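Local coordinates for benzoate transport porin BenP (Acinetobacter baumannii AB307-0294, PDB 5DL8), which probably forms an outer-membrane channel of the OprD porin family for small solutes, probably including benzoate, at residues 48-53 and 86-91; 90-95 and 106-111. All blocks are in the same frame, centred on the assembly; numbering follows the deposited sequence.

Contact 1: residues 48-53 and 86-91; sequences GSWSQA and VRLSSD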
loop_
_atom_site.group_PDB
_atom_site.type_symbol
_atom_site.label_atom_id
_atom_site.label_comp_id
_atom_site.label_asym_id
_atom_site.label_seq_id
_atom_site.Cartn_x
_atom_site.Cartn_y
_atom_site.Cartn_z
ATOM N N GLY A 48 7.496 -8.729 16.589
ATOM C CA GLY A 48 8.340 -7.929 15.755
ATOM C C GLY A 48 9.647 -8.655 15.405
ATOM O O GLY A 48 9.785 -9.827 15.714
ATOM N N SER A 49 10.571 -7.900 14.763
ATOM C CA SER A 49 11.954 -8.282 14.453
ATOM C C SER A 49 12.827 -7.013 14.148
ATOM O O SER A 49 12.310 -5.847 13.975
ATOM C CB SER A 49 11.953 -9.154 13.187
ATOM O OG SER A 49 11.276 -8.460 12.103
ATOM N N TRP A 50 14.109 -7.338 14.014
ATOM C CA TRP A 50 15.203 -6.503 13.623
ATOM C C TRP A 50 15.757 -7.272 12.472
ATOM O O TRP A 50 16.134 -8.479 12.615
ATOM C CB TRP A 50 16.322 -6.383 14.755
ATOM C CG TRP A 50 17.347 -5.332 14.457
ATOM C CD1 TRP A 50 17.124 -4.142 13.778
ATOM C CD2 TRP A 50 18.735 -5.381 14.732
ATOM N NE1 TRP A 50 18.279 -3.460 13.652
ATOM C CE2 TRP A 50 19.291 -4.194 14.222
ATOM C CE3 TRP A 50 19.565 -6.313 15.370
ATOM C CZ2 TRP A 50 20.630 -3.881 14.341
ATOM C CZ3 TRP A 50 20.949 -6.054 15.461
ATOM C CH2 TRP A 50 21.469 -4.819 14.925
ATOM N N SER A 51 15.871 -6.567 11.352
ATOM C CA SER A 51 16.418 -7.163 10.130
ATOM C C SER A 51 17.240 -6.191 9.309
ATOM O O SER A 51 17.006 -4.960 9.425
ATOM C CB SER A 51 15.305 -7.820 9.297
ATOM O OG SER A 51 14.292 -6.919 8.953
ATOM N N GLN A 52 18.174 -6.759 8.522
ATOM C CA GLN A 52 18.954 -6.003 7.517
ATOM C C GLN A 52 18.697 -6.592 6.152
ATOM O O GLN A 52 18.737 -7.832 6.029
ATOM C CB GLN A 52 20.458 -6.054 7.782
ATOM C CG GLN A 52 21.312 -5.351 6.774
ATOM C CD GLN A 52 21.069 -3.828 6.831
ATOM O OE1 GLN A 52 21.115 -3.208 7.904
ATOM N NE2 GLN A 52 20.787 -3.232 5.697
ATOM N N ALA A 53 18.417 -5.703 5.164
ATOM C CA ALA A 53 18.089 -6.107 3.798
ATOM C C ALA A 53 18.957 -5.361 2.789
ATOM O O ALA A 53 19.462 -4.266 3.080
ATOM C CB ALA A 53 16.607 -5.831 3.485
ATOM N N VAL A 86 18.068 -10.543 6.116
ATOM C CA VAL A 86 18.469 -11.403 7.223
ATOM C C VAL A 86 17.892 -10.952 8.544
ATOM O O VAL A 86 17.986 -9.751 8.876
ATOM C CB VAL A 86 19.996 -11.360 7.360
ATOM C CG1 VAL A 86 20.511 -12.210 8.536
ATOM C CG2 VAL A 86 20.566 -11.986 6.114
ATOM N N ARG A 87 17.278 -11.893 9.291
ATOM C CA ARG A 87 16.882 -11.596 10.658
ATOM C C ARG A 87 18.101 -11.429 11.604
ATOM O O ARG A 87 18.965 -12.271 11.675
ATOM C CB ARG A 87 15.992 -12.676 11.251
ATOM C CG ARG A 87 15.497 -12.287 12.638
ATOM C CD ARG A 87 14.228 -13.052 13.091
ATOM N NE ARG A 87 14.285 -14.438 12.875
ATOM C CZ ARG A 87 15.041 -15.314 13.619
ATOM N NH1 ARG A 87 15.797 -14.935 14.657
ATOM N NH2 ARG A 87 15.038 -16.615 13.326
ATOM N N LEU A 88 18.124 -10.383 12.394
ATOM C CA LEU A 88 19.188 -10.188 13.380
ATOM C C LEU A 88 18.806 -10.407 14.814
ATOM O O LEU A 88 19.700 -10.672 15.653
ATOM C CB LEU A 88 19.726 -8.716 13.285
ATOM C CG LEU A 88 20.241 -8.188 11.935
ATOM C CD1 LEU A 88 20.360 -6.630 11.929
ATOM C CD2 LEU A 88 21.586 -8.825 11.619
ATOM N N SER A 89 17.567 -10.133 15.154
ATOM C CA SER A 89 17.098 -10.298 16.498
ATOM C C SER A 89 16.909 -11.813 16.735
ATOM O O SER A 89 16.896 -12.632 15.815
ATOM C CB SER A 89 15.745 -9.587 16.698
ATOM O OG SER A 89 14.818 -10.031 15.755
ATOM N N SER A 90 16.644 -12.148 17.957
ATOM C CA SER A 90 16.493 -13.543 18.336
ATOM C C SER A 90 15.056 -13.958 18.000
ATOM O O SER A 90 14.163 -13.102 17.822
ATOM C CB SER A 90 16.832 -13.684 19.840
ATOM O OG SER A 90 15.713 -13.119 20.489
ATOM N N ASP A 91 14.825 -15.227 17.869
ATOM C CA ASP A 91 13.545 -15.762 17.375
ATOM C C ASP A 91 12.504 -15.616 18.513
ATOM O O ASP A 91 12.716 -16.066 19.590
ATOM C CB ASP A 91 13.730 -17.195 16.937
ATOM C CG ASP A 91 12.510 -17.796 16.209
ATOM O OD1 ASP A 91 11.470 -17.109 16.040
ATOM O OD2 ASP A 91 12.611 -19.018 15.806
#
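W50 and L88 meet on the surface of the barrel wall, where strand 47-65 pairs antiparallel with the end of strand 72-87. The CD1 methyl of L88 sits over one face of the W50 indole. It lies 3.3 Å from the centroid of the six-membered ring, 5° off the ring normal, which makes a CH-pi contact. The W50 ring is swung out beside its own carbonyl carbon (chi1 -170°), and this brings its face under the leucine branch. This overlap is the tight apolar part. W50 and L88 cover each other but stay on the surface, while S49 and S51 are buried.

Regular backbone bonds hold the ladder. Q52 and V86 form a hydrogen-bonded pair, with V86 N to Q52 O at 2.8 Å and Q52 N to V86 O at 3.0 Å. S51 and R87 form the next, non-hydrogen-bonded pair. Their side chains lie on the face opposite Q52 and V86, and S51 OG bonds Q147 there. L88 N gives a bond of 2.8 Å to W50 O, and S89 N adds a weak one to the same oxygen.

Past L88 the pairing loosens. R87 NH1 turns back to S89 O at 2.8 Å, while its NE and NH2 reach A109 O and Q108 O. Backbone bonds thus carry the pairing up to L88, and S89 OG extends it by one side-chain bond, receiving W50 N at 3.3 Å.

Contact 2: residues 90-95 and 106-111; sequences SDKHVA and QSQASD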
loop_
_atom_site.group_PDB
_atom_site.type_symbol
_atom_site.label_atom_id
_atom_site.label_comp_id
_atom_site.label_asym_id
_atom_site.label_seq_id
_atom_site.Cartn_x
_atom_site.Cartn_y
_atom_site.Cartn_z
ATOM N N SER A 90 16.644 -12.148 17.957
ATOM C CA SER A 90 16.493 -13.543 18.336
ATOM C C SER A 90 15.056 -13.958 18.000
ATOM O O SER A 90 14.163 -13.102 17.822
ATOM C CB SER A 90 16.832 -13.684 19.840
ATOM O OG SER A 90 15.713 -13.119 20.489
ATOM N N ASP A 91 14.825 -15.227 17.869
ATOM C CA ASP A 91 13.545 -15.762 17.375
ATOM C C ASP A 91 12.504 -15.616 18.513
ATOM O O ASP A 91 12.716 -16.066 19.590
ATOM C CB ASP A 91 13.730 -17.195 16.937
ATOM C CG ASP A 91 12.510 -17.796 16.209
ATOM O OD1 ASP A 91 11.470 -17.109 16.040
ATOM O OD2 ASP A 91 12.611 -19.018 15.806
ATOM N N LYS A 92 11.434 -14.874 18.283
ATOM C CA LYS A 92 10.302 -14.748 19.257
ATOM C C LYS A 92 9.327 -15.907 19.146
ATOM O O LYS A 92 8.410 -16.050 19.967
ATOM C CB LYS A 92 9.497 -13.446 18.984
ATOM C CG LYS A 92 10.243 -12.155 19.361
ATOM C CD LYS A 92 9.305 -10.962 19.240
ATOM C CE LYS A 92 10.004 -9.751 18.682
ATOM N NZ LYS A 92 11.096 -9.338 19.516
ATOM N N HIS A 93 9.481 -16.706 18.095
ATOM C CA HIS A 93 8.561 -17.825 17.906
ATOM C C HIS A 93 7.077 -17.414 17.817
ATOM O O HIS A 93 6.178 -18.182 18.161
ATOM C CB HIS A 93 8.763 -18.905 19.003
ATOM C CG HIS A 93 10.146 -19.465 19.018
ATOM N ND1 HIS A 93 10.474 -20.615 18.359
ATOM C CD2 HIS A 93 11.300 -18.996 19.543
ATOM C CE1 HIS A 93 11.760 -20.880 18.547
ATOM N NE2 HIS A 93 12.287 -19.902 19.242
ATOM N N VAL A 94 6.829 -16.245 17.257
ATOM C CA VAL A 94 5.503 -15.771 16.929
ATOM C C VAL A 94 5.620 -14.909 15.690
ATOM O O VAL A 94 6.621 -14.243 15.500
ATOM C CB VAL A 94 4.870 -14.960 18.136
ATOM C CG1 VAL A 94 5.554 -13.645 18.374
ATOM C CG2 VAL A 94 3.375 -14.642 17.959
ATOM N N ALA A 95 4.530 -14.867 14.887
ATOM C CA ALA A 95 4.460 -14.064 13.717
ATOM C C ALA A 95 4.620 -12.607 14.020
ATOM O O ALA A 95 4.106 -12.119 14.905
ATOM C CB ALA A 95 3.173 -14.305 12.961
ATOM N N GLN A 106 6.622 -23.023 14.402
ATOM C CA GLN A 106 6.541 -21.813 15.269
ATOM C C GLN A 106 7.819 -20.987 15.342
ATOM O O GLN A 106 8.267 -20.632 16.460
ATOM C CB GLN A 106 6.170 -22.203 16.708
ATOM C CG GLN A 106 4.868 -22.961 16.825
ATOM C CD GLN A 106 3.838 -22.025 17.381
ATOM O OE1 GLN A 106 3.241 -21.190 16.641
ATOM N NE2 GLN A 106 3.637 -22.117 18.716
ATOM N N SER A 107 8.466 -20.848 14.205
ATOM C CA SER A 107 9.716 -20.176 14.064
ATOM C C SER A 107 9.689 -19.028 13.031
ATOM O O SER A 107 9.212 -19.172 11.941
ATOM C CB SER A 107 10.857 -21.174 13.822
ATOM O OG SER A 107 12.149 -20.543 13.684
ATOM N N GLN A 108 10.175 -17.863 13.424
ATOM C CA GLN A 108 10.364 -16.753 12.461
ATOM C C GLN A 108 11.493 -17.133 11.561
ATOM O O GLN A 108 12.450 -17.707 12.038
ATOM C CB GLN A 108 10.774 -15.493 13.205
ATOM C CG GLN A 108 9.750 -14.982 14.215
ATOM C CD GLN A 108 10.086 -13.604 14.684
ATOM O OE1 GLN A 108 10.718 -13.373 15.817
ATOM N NE2 GLN A 108 9.744 -12.626 13.794
ATOM N N ALA A 109 11.393 -16.855 10.272
ATOM C CA ALA A 109 12.468 -17.245 9.318
ATOM C C ALA A 109 13.783 -16.538 9.692
ATOM O O ALA A 109 13.773 -15.376 10.186
ATOM C CB ALA A 109 12.099 -16.734 7.931
ATOM N N SER A 110 14.898 -17.179 9.425
ATOM C CA SER A 110 16.170 -16.501 9.766
ATOM C C SER A 110 16.624 -15.578 8.645
ATOM O O SER A 110 17.396 -14.680 8.881
ATOM C CB SER A 110 17.231 -17.518 10.262
ATOM O OG SER A 110 17.397 -18.402 9.243
ATOM N N ASP A 111 16.064 -15.762 7.444
ATOM C CA ASP A 111 16.335 -14.923 6.239
ATOM C C ASP A 111 15.241 -15.190 5.144
ATOM O O ASP A 111 14.493 -16.153 5.247
ATOM C CB ASP A 111 17.783 -15.106 5.742
ATOM C CG ASP A 111 18.054 -16.413 5.037
ATOM O OD1 ASP A 111 17.306 -17.348 5.133
ATOM O OD2 ASP A 111 19.011 -16.551 4.286
HETATM O O HOH W 1 12.688 -11.553 15.975
#
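The imidazole of H93 has D91 OD2 above one face, offset toward the rim, and Q106 O at its edge. ND1 donates to that carbonyl at 2.9 Å, with the oxygen tilted 23° from the ring plane. D91 and H93 belong to an Asx turn in segment 90-95, part of the loop after strand 72-87, in which D91 OD1 accepts H93 N at 2.9 Å. Across from it, Q106 and S107 form a G1 beta bulge at the start of strand 107-123.

The D91 carboxylate joins the two elements. Its CG stands anti to the backbone N (chi1 -171°), which carries OD2 to S107 and OD1 to the backbone N of Q108. OD2 takes the hydroxyl of S107 at 2.7 Å, and OD1 takes Q108 N at 3.0 Å. Both donors come on the syn side but tilted out of the carboxylate plane. H93 N meets OD1 from above the plane, on the opposite face from Q108 N. Three donors thus hold the group, and they would probably stabilise its negative charge.

The Q108 side chain runs past D91 in the other direction, with its amide plane 46° from the carboxylate. Its CG and CD pack against V94 O. Segment 90-95 lies near a calcium site: the side chains of K92 and of D46, a calcium ligand, are about 6 Å apart.

Q108 OE1 ends the run of bonds. It receives K92 N at 3.0 Å on a lone pair in the carbonyl plane, and a water 2.7 Å from OE1 also touches S90 O.

Overall arrangement
Contact 1 is partly buried and belongs to the barrel wall. Contact 2 is a surface contact that fastens the following loop to the next strand. They share S90 and D91, and their centres are about 9 Å apart. Strand 72-87, which ends in contact 1, pairs with 47-65 and 107-123; contact 2 joins the loop after it to 107-123. R87 links the two contacts through a probable backbone bond from its N to S110 O. In contact 1, regular backbone bonds and an apolar pair dominate. In contact 2, where strand order gives way to loop, a carboxylate, an imidazole and a glutamine amide supply the bonds.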